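Local coordinates for Lmo0488 protein (Listeria monocytogenes serovar 1/2a, PDB 5TED), which binds shikimate through its LysR-type effector-binding domain and, as a probable DNA-binding regulator, activates transcription of protocatechuate biosynthesis genes, at residues D68-P73 with L181-N186; L79-A84 with L168-P173; I106-T111 with T139-L144; G143-D148 with Y163-L168. All blocks are in the same frame, centred on the assembly; numbering follows the deposited sequence.

All four contacts lie in the effector-binding domain. Contacts 1 and 2 share the long strand 69-84 but grip it near its two ends, on opposite sides of the chain's centre, about 31 Å apart between centres. Contact 1 is a partly buried antiparallel pairing rich in backbone bonds, with a polar, watered face; contact 2 is buried, with two direct backbone bonds and aliphatic packing. Contact 3, also buried, relies mainly on side-chain packing, including a Met-aromatic contact, and reaches the shikimate pocket through Phe108. Contact 4 is nearer the surface and mixes one serine bond and bridging waters with valine packing. It shares helix 138-146 with contact 3 and strand 165-170 with contact 2.

Contact 1 (D68-P73 with L181-N186); sequences DIEFLP and LASLKN
Asp68 and Lys185 close one end of this antiparallel pairing of strands 69-84 and 177-184 in the domain's mixed sheet: Lys185 N donates to Asp68 O at 2.8 Å, almost straight at 173°. Ile69, beta-branched as suits a buried strand, sets CG2 3.9 Å from Ala182 CB and over the rim of one Phe71 ring face. Glu70 and Ser183 form a hydrogen-bonded pair, with Glu70 N to Ser183 O at 2.8 Å and a return bond from Ser183 N. On this face the glutamate chain, with CG anti to the backbone N (chi1 171°), brings OE1 beside Ser183 OG. A water links them, 2.9 Å from Glu70 OE1 and Leu181 O and 3.0 Å from Ser183 OG. Phe71 turns to the other face, where small Ala182 lets CD2 approach its CB to 3.9 Å under helix 43-51. Across strand 177-184, strand 57-60 bonds to Ala182 through Ala58. Leu72 and Leu181 make the last hydrogen-bonded pair and reach helix 191-208, whose Lys197 forms a salt bridge with Glu70 and a hydrogen bond to Ser183 OG. The carboxylate is thus held by charge and water, which would probably favour its ionised form.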
loop_
_atom_site.group_PDB
_atom_site.type_symbol
_atom_site.label_atom_id
_atom_site.label_comp_id
_atom_site.label_asym_id
_atom_site.label_seq_id
_atom_site.Cartn_x
_atom_site.Cartn_y
_atom_site.Cartn_z
ATOM N N ASP A 68 -3.235 -26.220 9.456
ATOM C CA ASP A 68 -3.176 -25.557 10.752
ATOM C C ASP A 68 -3.969 -24.261 10.797
ATOM O O ASP A 68 -4.159 -23.707 11.889
ATOM C CB ASP A 68 -1.719 -25.282 11.123
ATOM C CG ASP A 68 -0.902 -26.561 11.262
ATOM O OD1 ASP A 68 -1.485 -27.609 11.626
ATOM O OD2 ASP A 68 0.316 -26.511 11.000
ATOM N N ILE A 69 -4.429 -23.760 9.654
ATOM C CA ILE A 69 -5.115 -22.475 9.587
ATOM C C ILE A 69 -6.574 -22.720 9.251
ATOM O O ILE A 69 -6.886 -23.488 8.333
ATOM C CB ILE A 69 -4.458 -21.538 8.563
ATOM C CG1 ILE A 69 -3.026 -21.226 9.002
ATOM C CG2 ILE A 69 -5.241 -20.248 8.461
ATOM C CD1 ILE A 69 -2.271 -20.397 8.045
ATOM N N GLU A 70 -7.461 -22.085 10.004
ATOM C CA GLU A 70 -8.886 -22.115 9.717
ATOM C C GLU A 70 -9.244 -20.895 8.883
ATOM O O GLU A 70 -9.000 -19.766 9.309
ATOM C CB GLU A 70 -9.688 -22.116 11.011
ATOM C CG GLU A 70 -11.162 -21.940 10.784
ATOM C CD GLU A 70 -11.904 -21.664 12.053
ATOM O OE1 GLU A 70 -11.803 -20.543 12.586
ATOM O OE2 GLU A 70 -12.587 -22.583 12.524
ATOM N N PHE A 71 -9.831 -21.116 7.709
ATOM C CA PHE A 71 -10.295 -20.040 6.840
ATOM C C PHE A 71 -11.820 -20.044 6.840
ATOM O O PHE A 71 -12.430 -21.078 6.556
ATOM C CB PHE A 71 -9.784 -20.218 5.409
ATOM C CG PHE A 71 -8.279 -20.175 5.266
ATOM C CD1 PHE A 71 -7.527 -21.343 5.360
ATOM C CD2 PHE A 71 -7.622 -18.981 5.008
ATOM C CE1 PHE A 71 -6.137 -21.325 5.206
ATOM C CE2 PHE A 71 -6.227 -18.950 4.842
ATOM C CZ PHE A 71 -5.488 -20.131 4.949
ATOM N N LEU A 72 -12.433 -18.916 7.200
ATOM C CA LEU A 72 -13.885 -18.772 7.157
ATOM C C LEU A 72 -14.257 -17.588 6.274
ATOM O O LEU A 72 -13.660 -16.506 6.405
ATOM C CB LEU A 72 -14.493 -18.592 8.569
ATOM C CG LEU A 72 -14.342 -19.820 9.484
ATOM C CD1 LEU A 72 -14.811 -19.516 10.865
ATOM C CD2 LEU A 72 -15.139 -20.979 8.936
ATOM N N PRO A 73 -15.247 -17.735 5.394
ATOM C CA PRO A 73 -15.538 -16.671 4.424
ATOM C C PRO A 73 -15.928 -15.378 5.130
ATOM O O PRO A 73 -16.700 -15.384 6.089
ATOM C CB PRO A 73 -16.700 -17.253 3.601
ATOM C CG PRO A 73 -17.317 -18.289 4.480
ATOM C CD PRO A 73 -16.198 -18.856 5.306
ATOM N N LEU A 181 -11.463 -14.722 6.865
ATOM C CA LEU A 181 -10.914 -14.460 8.181
ATOM C C LEU A 181 -10.143 -15.709 8.589
ATOM O O LEU A 181 -10.712 -16.807 8.642
ATOM C CB LEU A 181 -12.023 -14.124 9.186
ATOM C CG LEU A 181 -11.625 -13.572 10.562
ATOM C CD1 LEU A 181 -10.739 -14.529 11.322
ATOM C CD2 LEU A 181 -10.940 -12.244 10.415
ATOM N N ALA A 182 -8.844 -15.559 8.802
ATOM C CA ALA A 182 -7.970 -16.696 9.062
ATOM C C ALA A 182 -7.452 -16.642 10.495
ATOM O O ALA A 182 -7.148 -15.560 11.015
ATOM C CB ALA A 182 -6.809 -16.724 8.057
ATOM N N SER A 183 -7.373 -17.817 11.134
ATOM C CA SER A 183 -6.876 -17.951 12.498
ATOM C C SER A 183 -6.246 -19.330 12.664
ATOM O O SER A 183 -6.479 -20.239 11.859
ATOM C CB SER A 183 -7.991 -17.756 13.530
ATOM O OG SER A 183 -9.015 -18.726 13.371
ATOM N N LEU A 184 -5.436 -19.478 13.718
ATOM C CA LEU A 184 -4.812 -20.768 14.003
ATOM C C LEU A 184 -5.849 -21.733 14.550
ATOM O O LEU A 184 -6.526 -21.438 15.536
ATOM C CB LEU A 184 -3.678 -20.626 15.017
ATOM C CG LEU A 184 -2.329 -20.106 14.557
ATOM C CD1 LEU A 184 -1.321 -20.196 15.729
ATOM C CD2 LEU A 184 -1.853 -20.893 13.332
ATOM N N LYS A 185 -5.936 -22.909 13.938
ATOM C CA LYS A 185 -6.926 -23.889 14.348
ATOM C C LYS A 185 -6.619 -24.438 15.742
ATOM O O LYS A 185 -5.460 -24.672 16.097
ATOM C CB LYS A 185 -6.962 -25.024 13.322
ATOM C CG LYS A 185 -8.310 -25.688 13.151
ATOM C CD LYS A 185 -8.319 -26.611 11.933
ATOM C CE LYS A 185 -8.333 -25.802 10.630
ATOM N NZ LYS A 185 -8.692 -26.617 9.430
ATOM N N ASN A 186 -7.677 -24.647 16.528
ATOM C CA ASN A 186 -7.611 -25.295 17.845
ATOM C C ASN A 186 -6.650 -24.584 18.800
ATOM O O ASN A 186 -6.127 -25.185 19.735
ATOM C CB ASN A 186 -7.216 -26.775 17.720
ATOM C CG ASN A 186 -8.166 -27.571 16.843
ATOM O OD1 ASN A 186 -9.387 -27.447 16.943
ATOM N ND2 ASN A 186 -7.602 -28.418 15.988
HETATM O O HOH W 1 -10.983 -18.160 11.171
HETATM O O HOH W 2 -9.556 -21.219 14.775
#

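Contact 2 (L79-A84 with L168-P173); sequences LVVVVA and LSINEP
Strands 79-84 and 168-170 run antiparallel, their axes 4.9 Å apart at closest approach and 144° between their directions. Val81 and Leu168 form the hydrogen-bonded pair: Leu168 N reaches Val81 O at 2.7 Å, and Val81 N returns a bond to Leu168 O at 3.0 Å. Toward Ile170 the strands separate, and a water takes over, donating to Leu79 O at 2.8 Å and accepting from Ile170 N at 2.9 Å. This pairing belongs to the mixed sheet of the periplasmic-binding-protein-like domain, in which strand 69-84 also bonds to strand 152-155 and strand 165-170 pairs in parallel with strand 94-95. Branched aliphatics suit the buried strand face of Val81, Val83 and Leu168. Val81 CG2, set beside its own backbone N, meets Ile170 CG1 at 4.0 Å, the two side chains crossing at about a right angle. Ile170 has CG1 anti to its carbonyl carbon (chi1 -63°), which carries CD1 back over the first strand to within 3.5 Å of Leu79 O. On the same face as Val81, Leu168 extends CD1 to 4.1 Å from Val83 CG1, again nearly perpendicular, and Ile95 touches both Val81 and Leu168. Leu79 turns to helix 115-124, packing on Leu117 and Leu121.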
loop_
_atom_site.group_PDB
_atom_site.type_symbol
_atom_site.label_atom_id
_atom_site.label_comp_id
_atom_site.label_asym_id
_atom_site.label_seq_id
_atom_site.Cartn_x
_atom_site.Cartn_y
_atom_site.Cartn_z
ATOM N N LEU A 79 -13.237 -9.358 -9.793
ATOM C CA LEU A 79 -12.081 -9.135 -10.649
ATOM C C LEU A 79 -12.494 -8.396 -11.919
ATOM O O LEU A 79 -13.514 -8.717 -12.531
ATOM C CB LEU A 79 -11.422 -10.464 -11.001
ATOM C CG LEU A 79 -10.676 -11.116 -9.841
ATOM C CD1 LEU A 79 -9.900 -12.336 -10.355
ATOM C CD2 LEU A 79 -9.772 -10.085 -9.162
ATOM N N VAL A 80 -11.703 -7.384 -12.297
ATOM C CA VAL A 80 -11.934 -6.591 -13.495
ATOM C C VAL A 80 -10.626 -6.490 -14.267
ATOM O O VAL A 80 -9.547 -6.747 -13.737
ATOM C CB VAL A 80 -12.458 -5.172 -13.176
ATOM C CG1 VAL A 80 -13.874 -5.221 -12.671
ATOM C CG2 VAL A 80 -11.530 -4.460 -12.155
ATOM N N VAL A 81 -10.729 -6.079 -15.527
ATOM C CA VAL A 81 -9.557 -5.731 -16.323
ATOM C C VAL A 81 -9.476 -4.210 -16.402
ATOM O O VAL A 81 -10.489 -3.538 -16.658
ATOM C CB VAL A 81 -9.612 -6.382 -17.718
ATOM C CG1 VAL A 81 -8.541 -5.793 -18.621
ATOM C CG2 VAL A 81 -9.413 -7.899 -17.607
ATOM N N VAL A 82 -8.277 -3.667 -16.149
ATOM C CA VAL A 82 -8.040 -2.230 -16.083
ATOM C C VAL A 82 -7.021 -1.860 -17.158
ATOM O O VAL A 82 -5.968 -2.494 -17.275
ATOM C CB VAL A 82 -7.556 -1.800 -14.683
ATOM C CG1 VAL A 82 -7.514 -0.302 -14.579
ATOM C CG2 VAL A 82 -8.462 -2.400 -13.608
ATOM N N VAL A 83 -7.339 -0.834 -17.943
ATOM C CA VAL A 83 -6.522 -0.439 -19.077
ATOM C C VAL A 83 -6.427 1.072 -19.077
ATOM O O VAL A 83 -7.288 1.757 -18.519
ATOM C CB VAL A 83 -7.106 -0.963 -20.421
ATOM C CG1 VAL A 83 -7.309 -2.474 -20.361
ATOM C CG2 VAL A 83 -8.425 -0.270 -20.754
ATOM N N ALA A 84 -5.359 1.595 -19.682
ATOM C CA ALA A 84 -5.252 3.042 -19.791
ATOM C C ALA A 84 -6.455 3.582 -20.560
ATOM O O ALA A 84 -7.065 2.887 -21.375
ATOM C CB ALA A 84 -3.944 3.444 -20.477
ATOM N N LEU A 168 -13.005 -2.515 -16.969
ATOM C CA LEU A 168 -13.794 -3.404 -17.821
ATOM C C LEU A 168 -14.257 -4.598 -17.011
ATOM O O LEU A 168 -13.438 -5.291 -16.397
ATOM C CB LEU A 168 -12.982 -3.909 -19.018
ATOM C CG LEU A 168 -12.339 -2.802 -19.844
ATOM C CD1 LEU A 168 -11.271 -3.345 -20.760
ATOM C CD2 LEU A 168 -13.424 -2.056 -20.614
ATOM N N SER A 169 -15.559 -4.863 -17.037
ATOM C CA SER A 169 -16.047 -6.064 -16.384
ATOM C C SER A 169 -15.707 -7.276 -17.243
ATOM O O SER A 169 -15.563 -7.173 -18.467
ATOM C CB SER A 169 -17.557 -5.963 -16.112
ATOM O OG SER A 169 -18.302 -6.057 -17.307
ATOM N N ILE A 170 -15.553 -8.423 -16.585
ATOM C CA ILE A 170 -15.128 -9.664 -17.219
ATOM C C ILE A 170 -16.358 -10.540 -17.426
ATOM O O ILE A 170 -16.954 -11.041 -16.464
ATOM C CB ILE A 170 -14.068 -10.394 -16.377
ATOM C CG1 ILE A 170 -12.790 -9.550 -16.235
ATOM C CG2 ILE A 170 -13.776 -11.765 -16.963
ATOM C CD1 ILE A 170 -11.774 -10.122 -15.251
ATOM N N ASN A 171 -16.708 -10.781 -18.687
ATOM C CA ASN A 171 -17.830 -11.668 -18.971
ATOM C C ASN A 171 -17.430 -13.123 -18.749
ATOM O O ASN A 171 -18.008 -13.811 -17.908
ATOM C CB ASN A 171 -18.333 -11.442 -20.399
ATOM C CG ASN A 171 -18.849 -10.028 -20.612
ATOM O OD1 ASN A 171 -19.502 -9.453 -19.733
ATOM N ND2 ASN A 171 -18.570 -9.465 -21.780
ATOM N N GLU A 172 -16.418 -13.590 -19.473
ATOM C CA GLU A 172 -15.923 -14.959 -19.352
ATOM C C GLU A 172 -14.386 -14.983 -19.184
ATOM O O GLU A 172 -13.684 -14.167 -19.785
ATOM C CB GLU A 172 -16.327 -15.759 -20.599
ATOM C CG GLU A 172 -16.026 -17.244 -20.545
ATOM C CD GLU A 172 -17.098 -18.033 -19.812
ATOM O OE1 GLU A 172 -18.223 -17.507 -19.654
ATOM O OE2 GLU A 172 -16.810 -19.177 -19.396
ATOM N N PRO A 173 -13.861 -15.894 -18.348
ATOM C CA PRO A 173 -14.573 -16.817 -17.458
ATOM C C PRO A 173 -14.962 -16.117 -16.152
ATOM O O PRO A 173 -14.274 -15.191 -15.749
ATOM C CB PRO A 173 -13.551 -17.924 -17.207
ATOM C CG PRO A 173 -12.226 -17.247 -17.347
ATOM C CD PRO A 173 -12.400 -16.102 -18.307
HETATM O O HOH W 3 -16.045 -8.227 -13.709
#

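Contact 3 (I106-T111 with T139-L144); sequences IFFSDT and TAMVGL. With SKM ((3R,4S,5R)-3,4,5-trihydroxycyclohex-1-ene-1-carboxylic acid), chain D.
The Phe108 ring carries the Met141 methyl squarely on one face: CE sits 3.3 Å from the ring centroid and only 2° off the normal, a CH-pi contact. The sulfur follows over the same face, with SD 3.9 Å from the centroid and leaning toward CZ, so the pair is also a Met-aromatic contact. Shikimate meets the ring obliquely, its O7 hydroxyl 3.4 Å from Phe108 CD1. Methionine suits this place because its unbranched, flexible chain can leave a helix and lay a polarisable sulfur and a methyl on an aromatic face. CG stands anti to the backbone N (chi1 177°), and the bend about the last torsion, -73°, turns CE onto the ring.

The methyl also approaches the strand backbone, 3.5 Å from Ile106 O. Alongside, Ile106 slides past the methionine in the opposite direction and brings CG2 to 4.0 Å from Met141 CG, while its other branch reaches one helical turn further. There Ile106 CD1 presses on Leu144 CB at 3.5 Å, tighter than usual for two carbons. Residues 106-108 of the strand and 139-144 of the helix run in nearly opposite directions, and Val135 of strand 130-135 and Ser152 and Met154 of strand 152-155 also touch Met141. On its outer side the helix meets the second subunit, whose Phe38 packs on Leu144.

Phe108 thus gives shikimate, which Thr43, Ser61 and Asp138 among others hydrogen-bond, a non-hydrogen-bonding wall beside O7, on the side away from the Met141 methyl; behind it dispersion and shape hold the interface.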
loop_
_atom_site.group_PDB
_atom_site.type_symbol
_atom_site.label_atom_id
_atom_site.label_comp_id
_atom_site.label_asym_id
_atom_site.label_seq_id
_atom_site.Cartn_x
_atom_site.Cartn_y
_atom_site.Cartn_z
ATOM N N ILE A 106 0.662 -5.851 -16.338
ATOM C CA ILE A 106 1.242 -5.587 -15.030
ATOM C C ILE A 106 0.596 -6.633 -14.131
ATOM O O ILE A 106 -0.591 -6.539 -13.803
ATOM C CB ILE A 106 0.943 -4.165 -14.553
ATOM C CG1 ILE A 106 1.587 -3.145 -15.500
ATOM C CG2 ILE A 106 1.407 -3.977 -13.104
ATOM C CD1 ILE A 106 0.766 -1.904 -15.661
ATOM N N PHE A 107 1.361 -7.663 -13.787
ATOM C CA PHE A 107 0.866 -8.871 -13.141
ATOM C C PHE A 107 1.175 -8.849 -11.650
ATOM O O PHE A 107 2.147 -8.227 -11.214
ATOM C CB PHE A 107 1.517 -10.104 -13.782
ATOM C CG PHE A 107 0.555 -11.226 -14.102
ATOM C CD1 PHE A 107 -0.381 -11.087 -15.106
ATOM C CD2 PHE A 107 0.622 -12.436 -13.418
ATOM C CE1 PHE A 107 -1.248 -12.133 -15.424
ATOM C CE2 PHE A 107 -0.242 -13.473 -13.715
ATOM C CZ PHE A 107 -1.184 -13.319 -14.723
ATOM N N PHE A 108 0.332 -9.519 -10.863
ATOM C CA PHE A 108 0.631 -9.678 -9.443
ATOM C C PHE A 108 1.804 -10.627 -9.244
ATOM O O PHE A 108 1.909 -11.654 -9.921
ATOM C CB PHE A 108 -0.586 -10.213 -8.689
ATOM C CG PHE A 108 -1.617 -9.158 -8.380
ATOM C CD1 PHE A 108 -1.357 -8.161 -7.458
ATOM C CD2 PHE A 108 -2.836 -9.144 -9.052
ATOM C CE1 PHE A 108 -2.302 -7.173 -7.188
ATOM C CE2 PHE A 108 -3.773 -8.163 -8.790
ATOM C CZ PHE A 108 -3.510 -7.183 -7.858
ATOM N N SER A 109 2.683 -10.287 -8.302
ATOM C CA SER A 109 3.809 -11.156 -7.978
ATOM C C SER A 109 3.322 -12.432 -7.294
ATOM O O SER A 109 2.173 -12.542 -6.869
ATOM C CB SER A 109 4.799 -10.439 -7.063
ATOM O OG SER A 109 4.141 -10.050 -5.877
ATOM N N ASP A 110 4.237 -13.405 -7.182
ATOM C CA ASP A 110 3.945 -14.704 -6.584
ATOM C C ASP A 110 3.515 -14.606 -5.128
ATOM O O ASP A 110 2.914 -15.551 -4.612
ATOM C CB ASP A 110 5.174 -15.613 -6.655
ATOM C CG ASP A 110 5.652 -15.845 -8.067
ATOM O OD1 ASP A 110 4.847 -15.710 -9.011
ATOM O OD2 ASP A 110 6.851 -16.147 -8.236
ATOM N N THR A 111 3.873 -13.523 -4.433
ATOM C CA THR A 111 3.451 -13.359 -3.046
ATOM C C THR A 111 1.947 -13.124 -2.917
ATOM O O THR A 111 1.404 -13.248 -1.813
ATOM C CB THR A 111 4.212 -12.198 -2.403
ATOM O OG1 THR A 111 3.985 -10.998 -3.157
ATOM C CG2 THR A 111 5.712 -12.483 -2.363
ATOM N N THR A 139 -2.215 -0.127 -5.492
ATOM C CA THR A 139 -2.091 1.228 -6.021
ATOM C C THR A 139 -0.906 1.330 -6.974
ATOM O O THR A 139 -0.993 2.056 -7.968
ATOM C CB THR A 139 -1.999 2.271 -4.898
ATOM O OG1 THR A 139 -0.716 2.210 -4.290
ATOM C CG2 THR A 139 -3.039 1.971 -3.832
ATOM N N ALA A 140 0.179 0.577 -6.721
ATOM C CA ALA A 140 1.293 0.539 -7.671
ATOM C C ALA A 140 0.846 -0.031 -9.016
ATOM O O ALA A 140 1.338 0.384 -10.073
ATOM C CB ALA A 140 2.451 -0.282 -7.105
ATOM N N MET A 141 -0.076 -0.996 -8.992
ATOM C CA MET A 141 -0.567 -1.596 -10.229
ATOM C C MET A 141 -1.384 -0.600 -11.044
ATOM O O MET A 141 -1.097 -0.362 -12.222
ATOM C CB MET A 141 -1.386 -2.847 -9.904
ATOM C CG MET A 141 -2.023 -3.545 -11.126
ATOM S SD MET A 141 -2.673 -5.168 -10.645
ATOM C CE MET A 141 -1.226 -6.170 -10.412
ATOM N N VAL A 142 -2.437 -0.025 -10.449
ATOM C CA VAL A 142 -3.223 0.922 -11.235
ATOM C C VAL A 142 -2.392 2.161 -11.581
ATOM O O VAL A 142 -2.590 2.781 -12.643
ATOM C CB VAL A 142 -4.541 1.277 -10.520
ATOM C CG1 VAL A 142 -4.298 2.002 -9.205
ATOM C CG2 VAL A 142 -5.444 2.086 -11.471
ATOM N N GLY A 143 -1.421 2.513 -10.736
ATOM C CA GLY A 143 -0.525 3.610 -11.075
ATOM C C GLY A 143 0.163 3.384 -12.408
ATOM O O GLY A 143 0.209 4.278 -13.259
ATOM N N LEU A 144 0.675 2.169 -12.626
ATOM C CA LEU A 144 1.359 1.864 -13.881
ATOM C C LEU A 144 0.375 1.722 -15.038
ATOM O O LEU A 144 0.702 2.107 -16.173
ATOM C CB LEU A 144 2.213 0.601 -13.731
ATOM C CG LEU A 144 3.442 0.765 -12.827
ATOM C CD1 LEU A 144 3.964 -0.600 -12.425
ATOM C CD2 LEU A 144 4.526 1.561 -13.549
HETATM O O12 SKM D . -3.495 -6.474 -2.450
HETATM C C8 SKM D . -2.934 -7.244 -3.509
HETATM C C6 SKM D . -1.860 -7.985 -3.081
HETATM O O7 SKM D . -1.307 -8.762 -4.143
HETATM C C5 SKM D . -2.235 -9.067 -1.890
HETATM C C4 SKM D . -3.394 -9.903 -2.223
HETATM C C1 SKM D . -3.669 -11.225 -1.491
HETATM O O2 SKM D . -2.722 -11.787 -0.869
HETATM O O3 SKM D . -4.825 -11.748 -1.532
HETATM C C10 SKM D . -4.430 -9.385 -3.331
HETATM C C9 SKM D . -4.127 -8.250 -4.148
HETATM O O11 SKM D . -5.274 -7.513 -4.305
#

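Contact 4 (G143-D148 with Y163-L168); sequences GLVSVD and YNVKVL
Tyr163 opens the second segment with its side chain directed at the end of helix 138-146. The ring's edge faces Ser146, whose CB lies near the ring plane and 4.0 Å from Tyr163 CD2. Tyr163 CE2 comes to 4.1 Å from Gly143 CA, where glycine, lacking a side chain, presents only its CA.

Asn164 carries the polar part. Its backbone N donates to Ser146 OG at 3.1 Å, a bent bond with an angle of 142° at the hydrogen. The serine hydroxyl stands anti to the backbone N (chi1 -163°), which carries it toward the incoming chain; a small polar residue suits this point, where helix and loop come close. Two waters widen the link. One donates to Ser146 O and to Asn164 O, and the other donates to Ser146 O at 2.7 Å and accepts from Asn164 ND2 at 3.0 Å, as fits a carbonyl of a partly exposed residue. Asn164 is also the centre of an inverse gamma turn, which leads the chain into strand 165-170.

Val165, a beta-branched residue suited to a strand, packs its CG1 3.8 Å from Val145 CG1, the side chains crossing at about a right angle, and the same methyl rests 3.7 Å from Ser146 CA.

In the first segment, two residues after Ser146, Asp148, with positive phi, is the C' residue of the Schellman motif that ends the helix. Val82 of strand 69-84 touches both Val145 and Val165, Ile106 of strand 104-108 touches Val145, and Tyr163 meets His16 of the second subunit, their rings about 15° from parallel.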
loop_
_atom_site.group_PDB
_atom_site.type_symbol
_atom_site.label_atom_id
_atom_site.label_comp_id
_atom_site.label_asym_id
_atom_site.label_seq_id
_atom_site.Cartn_x
_atom_site.Cartn_y
_atom_site.Cartn_z
ATOM N N GLY A 143 -1.421 2.513 -10.736
ATOM C CA GLY A 143 -0.525 3.610 -11.075
ATOM C C GLY A 143 0.163 3.384 -12.408
ATOM O O GLY A 143 0.209 4.278 -13.259
ATOM N N LEU A 144 0.675 2.169 -12.626
ATOM C CA LEU A 144 1.359 1.864 -13.881
ATOM C C LEU A 144 0.375 1.722 -15.038
ATOM O O LEU A 144 0.702 2.107 -16.173
ATOM C CB LEU A 144 2.213 0.601 -13.731
ATOM C CG LEU A 144 3.442 0.765 -12.827
ATOM C CD1 LEU A 144 3.964 -0.600 -12.425
ATOM C CD2 LEU A 144 4.526 1.561 -13.549
ATOM N N VAL A 145 -0.834 1.198 -14.790
ATOM C CA VAL A 145 -1.812 1.143 -15.878
ATOM C C VAL A 145 -2.140 2.547 -16.346
ATOM O O VAL A 145 -2.293 2.802 -17.546
ATOM C CB VAL A 145 -3.098 0.399 -15.461
ATOM C CG1 VAL A 145 -4.073 0.409 -16.638
ATOM C CG2 VAL A 145 -2.807 -1.017 -15.070
ATOM N N SER A 146 -2.207 3.490 -15.397
ATOM C CA SER A 146 -2.594 4.862 -15.688
ATOM C C SER A 146 -1.614 5.566 -16.623
ATOM O O SER A 146 -2.007 6.518 -17.312
ATOM C CB SER A 146 -2.700 5.635 -14.368
ATOM O OG SER A 146 -3.438 6.829 -14.527
ATOM N N VAL A 147 -0.359 5.123 -16.676
ATOM C CA VAL A 147 0.597 5.647 -17.643
ATOM C C VAL A 147 0.733 4.709 -18.843
ATOM O O VAL A 147 1.702 4.796 -19.599
ATOM C CB VAL A 147 1.961 5.952 -16.997
ATOM C CG1 VAL A 147 1.819 7.050 -15.929
ATOM C CG2 VAL A 147 2.572 4.707 -16.394
ATOM N N ASP A 148 -0.224 3.794 -19.012
ATOM C CA ASP A 148 -0.255 2.866 -20.140
ATOM C C ASP A 148 1.036 2.062 -20.240
ATOM O O ASP A 148 1.501 1.733 -21.337
ATOM C CB ASP A 148 -0.572 3.595 -21.454
ATOM C CG ASP A 148 -1.017 2.645 -22.573
ATOM O OD1 ASP A 148 -1.434 1.515 -22.278
ATOM O OD2 ASP A 148 -0.963 3.041 -23.750
ATOM N N TYR A 163 -7.965 7.284 -11.338
ATOM C CA TYR A 163 -6.838 7.227 -12.251
ATOM C C TYR A 163 -7.354 7.302 -13.681
ATOM O O TYR A 163 -8.542 7.112 -13.945
ATOM C CB TYR A 163 -6.015 5.948 -12.040
ATOM C CG TYR A 163 -5.307 5.895 -10.706
ATOM C CD1 TYR A 163 -6.004 5.583 -9.546
ATOM C CD2 TYR A 163 -3.941 6.115 -10.610
ATOM C CE1 TYR A 163 -5.374 5.515 -8.323
ATOM C CE2 TYR A 163 -3.286 6.048 -9.372
ATOM C CZ TYR A 163 -4.020 5.751 -8.234
ATOM O OH TYR A 163 -3.415 5.666 -6.995
ATOM N N ASN A 164 -6.447 7.605 -14.606
ATOM C CA ASN A 164 -6.809 7.750 -16.019
ATOM C C ASN A 164 -6.899 6.367 -16.663
ATOM O O ASN A 164 -6.118 6.003 -17.547
ATOM C CB ASN A 164 -5.786 8.612 -16.739
ATOM C CG ASN A 164 -5.596 9.948 -16.086
ATOM O OD1 ASN A 164 -6.556 10.573 -15.661
ATOM N ND2 ASN A 164 -4.348 10.404 -16.009
ATOM N N VAL A 165 -7.890 5.592 -16.203
ATOM C CA VAL A 165 -8.059 4.205 -16.628
ATOM C C VAL A 165 -9.533 3.915 -16.879
ATOM O O VAL A 165 -10.426 4.572 -16.332
ATOM C CB VAL A 165 -7.501 3.196 -15.589
ATOM C CG1 VAL A 165 -6.003 3.399 -15.367
ATOM C CG2 VAL A 165 -8.257 3.319 -14.260
ATOM N N LYS A 166 -9.777 2.922 -17.722
ATOM C CA LYS A 166 -11.107 2.382 -17.968
ATOM C C LYS A 166 -11.195 1.029 -17.285
ATOM O O LYS A 166 -10.315 0.186 -17.481
ATOM C CB LYS A 166 -11.357 2.236 -19.473
ATOM C CG LYS A 166 -12.629 1.493 -19.853
ATOM C CD LYS A 166 -13.880 2.280 -19.498
ATOM C CE LYS A 166 -15.133 1.663 -20.126
ATOM N NZ LYS A 166 -15.243 1.927 -21.596
ATOM N N VAL A 167 -12.255 0.807 -16.505
ATOM C CA VAL A 167 -12.446 -0.456 -15.798
ATOM C C VAL A 167 -13.422 -1.304 -16.602
ATOM O O VAL A 167 -14.542 -0.863 -16.896
ATOM C CB VAL A 167 -12.950 -0.228 -14.357
ATOM C CG1 VAL A 167 -13.210 -1.558 -13.655
ATOM C CG2 VAL A 167 -11.955 0.603 -13.552
ATOM N N LEU A 168 -13.005 -2.515 -16.969
ATOM C CA LEU A 168 -13.794 -3.404 -17.821
ATOM C C LEU A 168 -14.257 -4.598 -17.011
ATOM O O LEU A 168 -13.438 -5.291 -16.397
ATOM C CB LEU A 168 -12.982 -3.909 -19.018
ATOM C CG LEU A 168 -12.339 -2.802 -19.844
ATOM C CD1 LEU A 168 -11.271 -3.345 -20.760
ATOM C CD2 LEU A 168 -13.424 -2.056 -20.614
HETATM O O HOH W 4 -3.992 7.132 -19.276
HETATM O O HOH W 5 -1.731 9.203 -16.925
#